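ALKF (Bacillus cereus, PDB 3ZBO) probably binds branched DNA structures such as Holliday junctions, as a member of a family related to the HEAT-like repeat DNA glycosylases. Local coordinates at residues Val107-Ser112 against Asp117-Trp122; Ser136-Leu141 against Asn148-Ser153; Glu160-Thr165 against Asn178-Thr183; Val184-Val189 against Glu221-Glu226; Ile204-Arg209 against Ser214-Ala219. All blocks are in the same frame, centred on the assembly; numbering follows the deposited sequence. Where two conformers were deposited one is given.

Contact 1: residues Val107-Ser112 against Asp117-Trp122; sequences VTLSES and DVADKW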
# COMPACT_ATOMS: atom_id res chain seq x y z
N VAL A 107 -0.78 3.40 3.00
CA VAL A 107 0.27 4.42 2.99
C VAL A 107 -0.14 5.52 4.02
O VAL A 107 0.75 5.94 4.79
CB VAL A 107 0.42 4.99 1.59
CG1 VAL A 107 1.47 6.12 1.60
CG2 VAL A 107 0.83 3.96 0.55
N THR A 108 -1.40 5.94 4.04
CA THR A 108 -1.83 6.90 5.06
C THR A 108 -1.57 6.33 6.47
O THR A 108 -1.02 6.97 7.32
CB THR A 108 -3.27 7.17 4.86
OG1 THR A 108 -3.44 7.74 3.54
CG2 THR A 108 -3.77 8.22 5.85
N LEU A 109 -1.88 5.04 6.64
CA LEU A 109 -1.60 4.38 7.96
C LEU A 109 -0.13 4.39 8.33
O LEU A 109 0.22 4.60 9.51
CB LEU A 109 -2.20 2.95 7.97
CG LEU A 109 -1.98 2.12 9.28
CD1 LEU A 109 -2.74 2.87 10.45
CD2 LEU A 109 -2.51 0.73 9.11
N SER A 110 0.74 4.17 7.34
CA SER A 110 2.20 4.13 7.63
C SER A 110 2.71 5.49 8.11
O SER A 110 3.83 5.51 8.64
CB SER A 110 2.98 3.64 6.34
OG SER A 110 3.00 4.69 5.40
N GLU A 111 1.90 6.54 7.93
CA GLU A 111 2.32 7.90 8.32
C GLU A 111 1.67 8.30 9.64
O GLU A 111 1.85 9.45 10.08
CB GLU A 111 1.94 8.88 7.22
CG GLU A 111 2.83 8.75 5.92
CD GLU A 111 4.30 9.03 6.20
OE1 GLU A 111 4.59 9.94 7.00
OE2 GLU A 111 5.17 8.34 5.62
N SER A 112 0.91 7.38 10.24
CA SER A 112 0.26 7.66 11.50
C SER A 112 1.17 7.25 12.65
O SER A 112 2.23 6.68 12.47
CB SER A 112 -1.04 6.83 11.54
OG SER A 112 -0.70 5.53 11.93
N ASP A 117 0.10 -1.22 15.35
CA ASP A 117 -1.02 -1.82 16.10
C ASP A 117 -2.20 -2.12 15.16
O ASP A 117 -2.80 -3.20 15.18
CB ASP A 117 -1.45 -0.85 17.16
CG ASP A 117 -0.47 -0.83 18.34
OD1 ASP A 117 0.37 -1.79 18.47
OD2 ASP A 117 -0.56 0.14 19.12
N VAL A 118 -2.55 -1.15 14.27
CA VAL A 118 -3.65 -1.31 13.37
C VAL A 118 -3.28 -2.35 12.27
O VAL A 118 -4.06 -3.27 11.99
CB VAL A 118 -4.02 -0.01 12.71
CG1 VAL A 118 -5.16 -0.26 11.67
CG2 VAL A 118 -4.51 0.98 13.79
N ALA A 119 -2.09 -2.25 11.73
CA ALA A 119 -1.71 -3.25 10.70
C ALA A 119 -1.71 -4.66 11.21
O ALA A 119 -2.10 -5.60 10.53
CB ALA A 119 -0.29 -2.91 10.15
N ASP A 120 -1.24 -4.84 12.44
CA ASP A 120 -1.31 -6.19 13.06
C ASP A 120 -2.73 -6.75 13.19
O ASP A 120 -2.99 -7.96 12.86
CB ASP A 120 -0.66 -6.21 14.44
CG ASP A 120 0.85 -5.96 14.41
OD1 ASP A 120 1.50 -6.16 13.33
OD2 ASP A 120 1.39 -5.68 15.50
N LYS A 121 -3.67 -5.89 13.59
CA LYS A 121 -5.04 -6.31 13.64
C LYS A 121 -5.53 -6.68 12.28
O LYS A 121 -6.25 -7.66 12.06
CB LYS A 121 -5.94 -5.22 14.24
CG LYS A 121 -5.68 -5.09 15.73
CD LYS A 121 -6.67 -4.03 16.27
CE LYS A 121 -6.26 -3.66 17.70
NZ LYS A 121 -7.51 -2.98 18.30
N TRP A 122 -5.16 -5.86 11.27
CA TRP A 122 -5.60 -6.14 9.95
C TRP A 122 -5.04 -7.44 9.41
O TRP A 122 -5.74 -8.21 8.73
CB TRP A 122 -5.31 -4.94 8.95
CG TRP A 122 -6.17 -3.78 9.24
CD1 TRP A 122 -7.21 -3.73 10.17
CD2 TRP A 122 -6.09 -2.49 8.65
NE1 TRP A 122 -7.83 -2.44 10.15
CE2 TRP A 122 -7.12 -1.66 9.25
CE3 TRP A 122 -5.22 -1.93 7.69
CZ2 TRP A 122 -7.34 -0.35 8.84
CZ3 TRP A 122 -5.39 -0.61 7.35
CH2 TRP A 122 -6.48 0.17 7.95
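Leu109 pushes both of its methyl groups against the side chains of Val118 and Trp122, joining helix 98-110 to helix 115-124 in an all-helical array consistent with the HEAT-like repeat fold of its relatives. With CG anti to the backbone N (chi1 180°), the isobutyl group extends straight at the second helix. There the two branches divide the work: CD1 lies 3.9 Å from Val118 CB, while CD2 enters the corner between Val118 and the indole, 3.8 Å from Val118 CG1 and 3.6 Å from Trp122 CZ3. The indole meets this methyl at an oblique angle, at the six-membered end of the ring. Within its own helix, Val118 CG1 lies 3.4 Å above one indole face, displaced toward the rim. At the C-terminal end of the first helix, Leu109 O is held twice, by Ser112 N and by Ser112 OG, the hydroxyl lying in the carbonyl plane on a lone pair. The indole NE1 donates to Asp89, and Phe88 of helix 85-94 also touches Leu109. All four touching residues are buried, their side chains meet only carbon to carbon, and Leu109 CD2 also lies against the backbone N of Ala119; between these segments the join therefore rests on apolar packing.

Contact 2: residues Ser136-Leu141 against Asn148-Ser153; sequences SCYCWL and NAFSES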
# COMPACT_ATOMS: atom_id res chain seq x y z
N SER A 136 0.98 -4.49 3.45
CA SER A 136 1.50 -3.34 2.69
C SER A 136 2.04 -2.25 3.65
O SER A 136 3.09 -1.70 3.38
CB SER A 136 0.43 -2.74 1.79
OG SER A 136 0.02 -3.71 0.76
N CYS A 137 1.28 -1.98 4.70
CA CYS A 137 1.73 -0.93 5.64
C CYS A 137 3.07 -1.30 6.18
O CYS A 137 3.92 -0.36 6.27
CB CYS A 137 0.68 -0.90 6.72
SG CYS A 137 1.08 0.39 7.98
N TYR A 138 3.32 -2.56 6.52
CA TYR A 138 4.67 -2.90 6.99
C TYR A 138 5.73 -2.60 5.94
O TYR A 138 6.85 -2.18 6.27
CB TYR A 138 4.84 -4.34 7.48
CG TYR A 138 4.48 -4.46 8.94
CD1 TYR A 138 3.16 -4.70 9.34
CD2 TYR A 138 5.48 -4.25 9.91
CE1 TYR A 138 2.88 -4.78 10.71
CE2 TYR A 138 5.16 -4.38 11.29
CZ TYR A 138 3.90 -4.61 11.63
OH TYR A 138 3.64 -4.70 12.99
N CYS A 139 5.45 -2.90 4.68
CA CYS A 139 6.45 -2.57 3.64
C CYS A 139 6.73 -1.08 3.64
O CYS A 139 7.92 -0.70 3.52
CB CYS A 139 5.95 -2.95 2.25
SG CYS A 139 5.63 -4.69 2.04
N TRP A 140 5.71 -0.20 3.78
CA TRP A 140 5.95 1.23 3.75
C TRP A 140 6.66 1.66 5.00
O TRP A 140 7.53 2.56 4.91
CB TRP A 140 4.61 2.02 3.61
CG TRP A 140 3.75 1.44 2.49
CD1 TRP A 140 2.37 1.34 2.59
CD2 TRP A 140 4.10 0.86 1.21
NE1 TRP A 140 1.84 0.76 1.44
CE2 TRP A 140 2.87 0.38 0.62
CE3 TRP A 140 5.35 0.55 0.54
CZ2 TRP A 140 2.82 -0.20 -0.64
CZ3 TRP A 140 5.30 -0.04 -0.67
CH2 TRP A 140 4.04 -0.46 -1.27
N LEU A 141 6.33 1.05 6.14
CA LEU A 141 7.05 1.43 7.41
C LEU A 141 8.52 1.04 7.32
O LEU A 141 9.41 1.83 7.74
CB LEU A 141 6.45 0.64 8.57
CG LEU A 141 5.08 1.09 9.01
CD1 LEU A 141 4.65 0.08 10.01
CD2 LEU A 141 5.11 2.49 9.60
N ASN A 148 15.29 0.29 14.40
CA ASN A 148 14.90 0.17 15.82
C ASN A 148 13.42 0.41 16.12
O ASN A 148 12.96 0.13 17.25
CB ASN A 148 15.88 1.02 16.66
CG ASN A 148 15.53 2.49 16.66
OD1 ASN A 148 14.93 3.03 15.75
ND2 ASN A 148 15.90 3.18 17.73
N ALA A 149 12.65 0.81 15.10
CA ALA A 149 11.21 0.89 15.26
C ALA A 149 10.59 -0.47 15.24
O ALA A 149 9.38 -0.56 15.55
CB ALA A 149 10.61 1.85 14.15
N PHE A 150 11.33 -1.55 14.94
CA PHE A 150 10.75 -2.90 14.85
C PHE A 150 11.41 -3.87 15.75
O PHE A 150 12.63 -3.79 15.98
CB PHE A 150 10.93 -3.42 13.39
CG PHE A 150 10.47 -2.44 12.37
CD1 PHE A 150 9.13 -2.38 12.01
CD2 PHE A 150 11.33 -1.51 11.84
CE1 PHE A 150 8.64 -1.42 11.07
CE2 PHE A 150 10.91 -0.61 10.92
CZ PHE A 150 9.55 -0.51 10.50
N SER A 151 10.60 -4.76 16.29
CA SER A 151 11.10 -5.91 17.03
C SER A 151 11.64 -6.94 16.02
O SER A 151 10.87 -7.39 15.12
CB SER A 151 9.95 -6.56 17.83
OG SER A 151 10.30 -7.86 18.14
N GLU A 152 12.92 -7.34 16.10
CA GLU A 152 13.50 -8.30 15.15
C GLU A 152 12.80 -9.65 15.27
O GLU A 152 12.48 -10.31 14.29
CB GLU A 152 15.04 -8.44 15.35
CG GLU A 152 15.64 -9.44 14.48
CD GLU A 152 17.17 -9.57 14.63
OE1 GLU A 152 17.82 -8.55 15.01
OE2 GLU A 152 17.68 -10.68 14.41
N SER A 153 12.44 -10.08 16.50
CA SER A 153 11.72 -11.31 16.58
C SER A 153 10.29 -11.23 15.97
O SER A 153 9.87 -12.21 15.40
CB SER A 153 11.64 -11.80 18.11
OG SER A 153 10.94 -10.86 18.83
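Phe150 projects its ring toward Leu141 and Tyr138 just ahead of helix 152-165, so the turn between two successive helices of this probably HEAT-like array is pinned to the flank of helix 128-144. Of the three touching residues Phe150 has the largest buried area, followed by Leu141 and Tyr138. Its CG is anti to the carbonyl carbon (chi1 -50°), which sends the ring out from the loop with its far end leading. That end settles on Leu141: CZ is 3.8 Å from Leu141 CB and CE1 is 3.9 Å from the same atom. It is therefore the root of the leucine, not its methyl branches, that receives the ring. Tyr138 makes the looser flank, its CD2 lying 4.4 Å from Phe150 CE1 in a loose apolar contact, each ring oblique to the other. The phenol oxygen of Tyr138 is engaged elsewhere, hydrogen-bonded to Asp120 and Lys154. Ala149 CB sits 4.0 Å above one face of the Phe150 ring, toward its rim, giving the ring a neighbour from its own segment. Directly after Phe150, Ser151 takes the N-cap position of helix 152-165, its OG accepting from Lys154 N. At the ring edge the backbone completes the contact, with Leu141 O lying in the ring plane 3.6 Å from Phe150 CZ.

Contact 3: residues Glu160-Thr165 against Asn178-Thr183; sequences EMVKDT and NNFLNT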
# COMPACT_ATOMS: atom_id res chain seq x y z
N GLU A 160 8.26 -16.04 8.86
CA GLU A 160 7.84 -17.44 8.92
C GLU A 160 6.37 -17.64 8.58
O GLU A 160 6.04 -18.60 7.88
CB GLU A 160 8.10 -17.98 10.32
CG GLU A 160 9.54 -18.21 10.65
CD GLU A 160 10.21 -19.24 9.78
OE1 GLU A 160 9.59 -20.27 9.43
OE2 GLU A 160 11.39 -19.08 9.42
N MET A 161 5.53 -16.67 8.95
CA MET A 161 4.13 -16.72 8.60
C MET A 161 3.96 -16.61 7.08
O MET A 161 3.18 -17.35 6.47
CB MET A 161 3.38 -15.64 9.34
CG MET A 161 1.93 -15.65 9.04
SD MET A 161 1.10 -17.11 9.65
CE MET A 161 1.70 -17.16 11.33
N VAL A 162 4.72 -15.73 6.46
CA VAL A 162 4.64 -15.67 5.02
C VAL A 162 5.12 -17.00 4.39
O VAL A 162 4.42 -17.58 3.54
CB VAL A 162 5.54 -14.52 4.45
CG1 VAL A 162 5.61 -14.61 2.88
CG2 VAL A 162 5.00 -13.19 4.88
N LYS A 163 6.26 -17.57 4.81
CA LYS A 163 6.73 -18.86 4.31
C LYS A 163 5.62 -19.95 4.44
O LYS A 163 5.38 -20.71 3.49
CB LYS A 163 7.97 -19.33 5.11
CG LYS A 163 8.55 -20.70 4.65
CD LYS A 163 9.70 -21.08 5.60
CE LYS A 163 9.14 -21.83 6.76
NZ LYS A 163 10.17 -22.77 7.34
N ASP A 164 4.99 -19.97 5.60
CA ASP A 164 4.10 -21.09 5.93
C ASP A 164 2.77 -20.94 5.24
O ASP A 164 2.11 -22.01 4.99
CB ASP A 164 3.87 -21.19 7.40
CG ASP A 164 5.11 -21.72 8.16
OD1 ASP A 164 6.00 -22.30 7.57
OD2 ASP A 164 5.18 -21.44 9.40
N THR A 165 2.36 -19.72 4.86
CA THR A 165 0.96 -19.50 4.51
C THR A 165 0.71 -18.69 3.23
O THR A 165 -0.45 -18.65 2.72
CB THR A 165 0.15 -18.79 5.59
OG1 THR A 165 0.55 -17.39 5.76
CG2 THR A 165 0.31 -19.48 7.02
N ASN A 178 4.29 -10.94 -0.53
CA ASN A 178 5.50 -11.00 -1.36
C ASN A 178 6.32 -9.71 -1.29
O ASN A 178 7.58 -9.79 -1.23
CB ASN A 178 5.08 -11.35 -2.82
CG ASN A 178 6.27 -11.71 -3.70
OD1 ASN A 178 6.71 -10.86 -4.53
ND2 ASN A 178 6.71 -12.91 -3.55
N ASN A 179 5.58 -8.60 -1.31
CA ASN A 179 6.21 -7.27 -1.17
C ASN A 179 6.93 -7.28 0.21
O ASN A 179 8.11 -6.78 0.29
CB ASN A 179 5.11 -6.18 -1.35
CG ASN A 179 5.65 -4.79 -1.36
OD1 ASN A 179 6.86 -4.61 -1.54
ND2 ASN A 179 4.75 -3.78 -1.31
N PHE A 180 6.31 -7.81 1.24
CA PHE A 180 6.98 -7.81 2.55
C PHE A 180 8.31 -8.62 2.46
O PHE A 180 9.30 -8.17 3.04
CB PHE A 180 5.95 -8.36 3.59
CG PHE A 180 6.52 -8.46 5.00
CD1 PHE A 180 6.47 -7.35 5.83
CD2 PHE A 180 7.04 -9.65 5.41
CE1 PHE A 180 6.95 -7.43 7.15
CE2 PHE A 180 7.54 -9.76 6.73
CZ PHE A 180 7.50 -8.63 7.63
N LEU A 181 8.33 -9.78 1.85
CA LEU A 181 9.59 -10.55 1.70
C LEU A 181 10.64 -9.69 1.03
O LEU A 181 11.77 -9.61 1.50
CB LEU A 181 9.42 -11.82 0.81
CG LEU A 181 8.44 -12.84 1.34
CD1 LEU A 181 8.66 -14.04 0.38
CD2 LEU A 181 8.83 -13.31 2.85
N ASN A 182 10.27 -9.05 -0.09
CA ASN A 182 11.25 -8.21 -0.78
C ASN A 182 11.71 -7.07 0.03
O ASN A 182 12.90 -6.79 0.04
CB ASN A 182 10.58 -7.56 -1.99
CG ASN A 182 10.62 -8.34 -3.20
OD1 ASN A 182 11.64 -8.20 -3.96
ND2 ASN A 182 9.48 -8.85 -3.61
N THR A 183 10.83 -6.45 0.79
CA THR A 183 11.15 -5.21 1.52
C THR A 183 12.00 -5.57 2.71
O THR A 183 12.95 -4.82 3.03
CB THR A 183 9.85 -4.51 1.95
OG1 THR A 183 9.12 -4.17 0.76
CG2 THR A 183 10.26 -3.17 2.63
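Val162 and Leu181 meet tip to tip between helix 152-165 and helix 171-187, two consecutive helices of an α-helical stack that resembles HEAT-like repeats. This is the tight part of the contact: Val162 CG1 lies 3.5 Å from Leu181 CD2, closer than usual for two methyl carbons, and 3.7 Å from Leu181 CG. Val162 holds CG1 anti to its own backbone N (chi1 171°), leaving CG2 for a second neighbour. That neighbour is Phe180, whose CD2 is 4.1 Å from Val162 CG2, a slacker approach in which the methyl stands obliquely to the ring. Trp135 meets the Phe180 ring edge-to-face and also touches Val162, so helix 128-144 packs against this side. The outward side is at the partly exposed Glu160 and Lys163. Glu160 points away from the other helix, and its OE1 forms a salt bridge with Lys163 NZ at 3.3 Å, while OE2 pairs with Lys194. The polar residues of the second segment face other helices instead: Asn178 and Asn182 touch helix 219-228, Asn179 and Thr183 helix 128-144. Asn179 O is gripped twice, by Thr183 N and by Thr183 OG1 at 2.8 Å, the hydroxyl lying above the carbonyl plane.

Contact 4: residues Val184-Val189 against Glu221-Glu226; sequences VAISYV and ESIQKE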
# COMPACT_ATOMS: atom_id res chain seq x y z
N VAL A 184 11.67 -6.65 3.44
CA VAL A 184 12.54 -7.06 4.61
C VAL A 184 13.94 -7.34 4.05
O VAL A 184 14.94 -6.90 4.62
CB VAL A 184 11.98 -8.29 5.35
CG1 VAL A 184 13.05 -8.76 6.40
CG2 VAL A 184 10.64 -7.90 6.08
N ALA A 185 14.03 -8.08 2.93
CA ALA A 185 15.40 -8.46 2.45
C ALA A 185 16.24 -7.27 2.12
O ALA A 185 17.50 -7.37 2.25
CB ALA A 185 15.23 -9.38 1.28
N ILE A 186 15.66 -6.21 1.59
CA ILE A 186 16.42 -5.04 1.20
C ILE A 186 16.46 -3.97 2.25
O ILE A 186 17.52 -3.33 2.45
CB ILE A 186 15.83 -4.52 -0.15
CG1 ILE A 186 16.01 -5.54 -1.25
CG2 ILE A 186 16.51 -3.17 -0.51
CD1 ILE A 186 17.46 -6.10 -1.43
N SER A 187 15.35 -3.68 2.94
CA SER A 187 15.30 -2.53 3.82
C SER A 187 15.41 -2.83 5.32
O SER A 187 15.43 -1.87 6.07
CB SER A 187 14.02 -1.72 3.57
OG SER A 187 13.98 -1.24 2.21
N TYR A 188 15.48 -4.08 5.70
CA TYR A 188 15.63 -4.47 7.12
C TYR A 188 16.78 -5.42 7.28
O TYR A 188 16.65 -6.62 7.40
CB TYR A 188 14.29 -5.10 7.59
CG TYR A 188 14.37 -5.28 9.16
CD1 TYR A 188 14.35 -4.19 9.97
CD2 TYR A 188 14.43 -6.58 9.66
CE1 TYR A 188 14.41 -4.41 11.42
CE2 TYR A 188 14.45 -6.86 11.03
CZ TYR A 188 14.49 -5.73 11.88
OH TYR A 188 14.55 -5.99 13.23
N VAL A 189 17.99 -4.82 7.27
CA VAL A 189 19.20 -5.65 7.23
C VAL A 189 19.38 -6.63 8.36
O VAL A 189 20.04 -7.67 8.15
CB VAL A 189 20.50 -4.84 7.05
CG1 VAL A 189 20.47 -4.07 5.77
CG2 VAL A 189 20.80 -3.91 8.21
N GLU A 221 14.09 -13.21 -7.36
CA GLU A 221 14.58 -12.42 -8.51
C GLU A 221 14.59 -10.93 -8.18
O GLU A 221 15.53 -10.17 -8.52
CB GLU A 221 13.72 -12.67 -9.75
CG GLU A 221 14.14 -11.89 -11.02
CD GLU A 221 13.20 -12.14 -12.21
OE1 GLU A 221 12.02 -11.66 -12.29
OE2 GLU A 221 13.64 -12.90 -13.04
N SER A 222 13.47 -10.47 -7.60
CA SER A 222 13.27 -9.02 -7.36
C SER A 222 14.34 -8.56 -6.35
O SER A 222 14.94 -7.47 -6.51
CB SER A 222 11.87 -8.73 -6.87
OG SER A 222 10.98 -9.11 -7.90
N ILE A 223 14.54 -9.39 -5.32
CA ILE A 223 15.59 -9.08 -4.28
C ILE A 223 16.96 -9.11 -4.97
O ILE A 223 17.74 -8.16 -4.75
CB ILE A 223 15.59 -10.13 -3.16
CG1 ILE A 223 14.34 -9.94 -2.33
CG2 ILE A 223 16.88 -10.11 -2.31
CD1 ILE A 223 14.07 -11.24 -1.57
N GLN A 224 17.22 -10.09 -5.83
CA GLN A 224 18.50 -10.10 -6.50
C GLN A 224 18.75 -8.86 -7.34
O GLN A 224 19.89 -8.33 -7.36
CB GLN A 224 18.66 -11.40 -7.33
CG GLN A 224 20.07 -11.48 -7.99
CD GLN A 224 21.18 -11.58 -6.91
OE1 GLN A 224 22.12 -10.81 -6.88
NE2 GLN A 224 21.01 -12.53 -6.00
N LYS A 225 17.71 -8.33 -8.00
CA LYS A 225 17.87 -7.10 -8.83
C LYS A 225 18.27 -5.95 -7.94
O LYS A 225 19.06 -5.11 -8.36
CB LYS A 225 16.60 -6.82 -9.68
CG LYS A 225 16.48 -7.85 -10.71
CD LYS A 225 15.19 -7.72 -11.55
CE LYS A 225 15.10 -8.95 -12.51
NZ LYS A 225 14.01 -8.75 -13.50
N GLU A 226 17.68 -5.85 -6.75
CA GLU A 226 18.08 -4.79 -5.87
C GLU A 226 19.48 -4.94 -5.33
O GLU A 226 20.20 -3.94 -5.30
CB GLU A 226 17.08 -4.70 -4.69
CG GLU A 226 15.65 -4.28 -5.18
CD GLU A 226 15.49 -2.79 -5.23
OE1 GLU A 226 16.09 -2.10 -6.11
OE2 GLU A 226 14.73 -2.29 -4.38
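Ala185 and Ile223 bring the backbones of helix 171-187 and helix 219-228 to a CA-CA separation of 6.8 Å, a close helix-helix approach made possible by the small alanine. Ile223 lays its side chain against the alanine methyl, with CD1 at 3.6 Å and CG1 at 3.8 Å from Ala185 CB. Its CG2 lies between two neighbours, 4.0 Å from Ala185 CB and 4.1 Å from Ile186 CD1. Ile186 in turn lies across the start of the Glu226 chain at about a right angle. Its CD1 is 3.6 Å from Glu226 CB and its CG1 3.7 Å from the same atom. The glutamate bends at chi2 (-88°), turning the carboxylate off the line of the CB-CG root that packs on Ile186. That carboxylate forms salt bridges with Arg236 through OE2 and Arg229 through OE1. Ala195, Val196 and Ala199 of helix 192-202 extend the apolar surroundings of Ala185 and Ile223, placing the contact where three helices converge. Glu226 thus serves two chemistries at once: its aliphatic root joins the buried hydrocarbon seam, while its charge, probably stabilised by the two arginines, ties helix 219-228 to the chain that follows.

Contact 5: residues Ile204-Arg209 against Ser214-Ala219; sequences IVEVKR and SSLLNA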
# COMPACT_ATOMS: atom_id res chain seq x y z
N ILE A 204 8.05 -19.07 -6.74
CA ILE A 204 7.12 -18.26 -7.47
C ILE A 204 5.75 -18.21 -6.75
O ILE A 204 5.24 -19.23 -6.29
CB ILE A 204 6.83 -18.86 -8.87
CG1 ILE A 204 8.14 -18.90 -9.71
CG2 ILE A 204 5.74 -18.08 -9.64
CD1 ILE A 204 8.69 -17.47 -9.96
N VAL A 205 5.20 -17.00 -6.68
CA VAL A 205 3.88 -16.79 -6.05
C VAL A 205 2.95 -16.32 -7.14
O VAL A 205 3.26 -15.35 -7.90
CB VAL A 205 4.02 -15.64 -4.98
CG1 VAL A 205 2.61 -15.18 -4.50
CG2 VAL A 205 4.84 -16.22 -3.78
N GLU A 206 1.85 -17.05 -7.29
CA GLU A 206 0.91 -16.78 -8.39
C GLU A 206 -0.30 -16.04 -7.84
O GLU A 206 -1.06 -16.59 -7.03
CB GLU A 206 0.48 -18.10 -9.11
CG GLU A 206 -0.58 -17.75 -10.14
CD GLU A 206 -1.10 -18.95 -10.88
OE1 GLU A 206 -0.74 -20.10 -10.64
OE2 GLU A 206 -1.93 -18.69 -11.79
N VAL A 207 -0.41 -14.79 -8.27
CA VAL A 207 -1.55 -13.93 -7.91
C VAL A 207 -2.59 -14.04 -9.05
O VAL A 207 -2.39 -13.53 -10.14
CB VAL A 207 -1.12 -12.47 -7.77
CG1 VAL A 207 -2.30 -11.60 -7.33
CG2 VAL A 207 -0.01 -12.35 -6.68
N LYS A 208 -3.67 -14.75 -8.71
CA LYS A 208 -4.79 -14.89 -9.69
C LYS A 208 -5.59 -13.64 -9.68
O LYS A 208 -5.75 -12.99 -8.65
CB LYS A 208 -5.61 -16.09 -9.24
CG LYS A 208 -4.81 -17.34 -9.38
CD LYS A 208 -5.57 -18.50 -8.85
CE LYS A 208 -4.57 -19.69 -8.76
NZ LYS A 208 -5.14 -20.81 -7.92
N ARG A 209 -6.02 -13.26 -10.88
CA ARG A 209 -6.71 -11.96 -11.05
C ARG A 209 -7.90 -12.15 -12.00
O ARG A 209 -7.83 -12.91 -13.00
CB ARG A 209 -5.71 -10.96 -11.64
CG ARG A 209 -4.53 -10.75 -10.67
CD ARG A 209 -3.60 -9.67 -11.16
NE ARG A 209 -2.98 -10.10 -12.45
CZ ARG A 209 -2.01 -9.37 -13.01
NH1 ARG A 209 -1.62 -8.27 -12.36
NH2 ARG A 209 -1.43 -9.71 -14.14
N SER A 214 -2.76 -14.33 -14.61
CA SER A 214 -2.10 -14.29 -13.30
C SER A 214 -0.82 -13.50 -13.40
O SER A 214 -0.16 -13.42 -14.43
CB SER A 214 -1.78 -15.70 -12.87
OG SER A 214 -2.98 -16.41 -12.56
N SER A 215 -0.46 -12.90 -12.26
CA SER A 215 0.87 -12.35 -12.04
C SER A 215 1.75 -13.40 -11.38
O SER A 215 1.37 -13.90 -10.33
CB SER A 215 0.69 -11.12 -11.17
OG SER A 215 1.98 -10.56 -11.05
N LEU A 216 2.86 -13.78 -12.02
CA LEU A 216 3.81 -14.71 -11.39
C LEU A 216 4.94 -13.95 -10.68
O LEU A 216 5.92 -13.45 -11.40
CB LEU A 216 4.39 -15.64 -12.47
CG LEU A 216 3.33 -16.51 -13.17
CD1 LEU A 216 4.06 -17.57 -14.04
CD2 LEU A 216 2.49 -17.26 -12.18
N LEU A 217 4.78 -13.77 -9.36
CA LEU A 217 5.79 -12.94 -8.65
C LEU A 217 7.02 -13.82 -8.35
O LEU A 217 6.91 -14.98 -8.01
CB LEU A 217 5.17 -12.49 -7.36
CG LEU A 217 3.96 -11.54 -7.60
CD1 LEU A 217 3.36 -11.08 -6.30
CD2 LEU A 217 4.27 -10.32 -8.48
N ASN A 218 8.19 -13.20 -8.30
CA ASN A 218 9.41 -13.92 -7.97
C ASN A 218 10.29 -13.03 -7.10
O ASN A 218 11.13 -12.21 -7.56
CB ASN A 218 10.13 -14.14 -9.31
CG ASN A 218 11.41 -14.98 -9.17
OD1 ASN A 218 11.97 -15.17 -8.09
ND2 ASN A 218 11.88 -15.49 -10.34
N ALA A 219 10.05 -13.25 -5.80
CA ALA A 219 10.71 -12.36 -4.78
C ALA A 219 12.22 -12.62 -4.85
O ALA A 219 12.99 -11.67 -4.67
CB ALA A 219 10.19 -12.68 -3.36
O HOH W 1 -5.60 -15.48 -12.89
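Arg209 lays one face of its guanidinium over Ser215 CB, which stands 3.7 Å from the plane above the centre of the group, near the turn of a β-hairpin formed by strands 204-207 and 215-218. The chain of Arg209 bends at chi3 (-64°) to bring this face round, and NH2 donates to the carbonyl of Lys213. The strands run antiparallel, with 152° between their directions and 4.6 Å between their axes. Two hydrogen-bonded pairs fix the register. Val205 and Leu217 exchange bonds, Leu217 N reaching Val205 O at 2.6 Å and the return bond being nearly straight at 167°; Val207 and Ser215 do the same on the turn side. The side chains of these pairs share one face of the sheet, where Val207 CG2 packs 3.6 Å from Leu217 CD1 and Val205 rests on Lys174 and Asn178 of helix 171-187. On the other face, Leu216 CD2 lies alongside the Glu206 chain, 3.7 Å from CG, and Ile204 CD1 comes within 3.7 Å of Asn218 CB. Asn218 itself is the N-cap of helix 219-228, accepting from Glu221 N. A water bridges Arg209 N to Ser214 OG, and that hydroxyl donates a hydrogen bond, 2.6 Å long, to the anti lone pair of Glu206 OE2, at the end of the extended glutamate chain.

Contacts 1 to 4 are buried contacts between helices, or in contact 2 between a helix and the loop leading into the next, and rest on carbon packing, whereas contact 5 lies at the surface and is held by backbone hydrogen bonds. Contacts 1 and 2 touch where Val107 and Ser110 pack on Trp140. Contacts 2 and 3 meet through Cys139 and Trp140 against Asn179 and Phe180, and contacts 3 and 4 share helix 171-187. Asn178 of contact 3 also meets the hairpin of contact 5, whose second strand leads straight into the helix used by contact 4. Contacts 1 and 5, with centres about 25 Å apart, lie on opposite sides of the chain's centre.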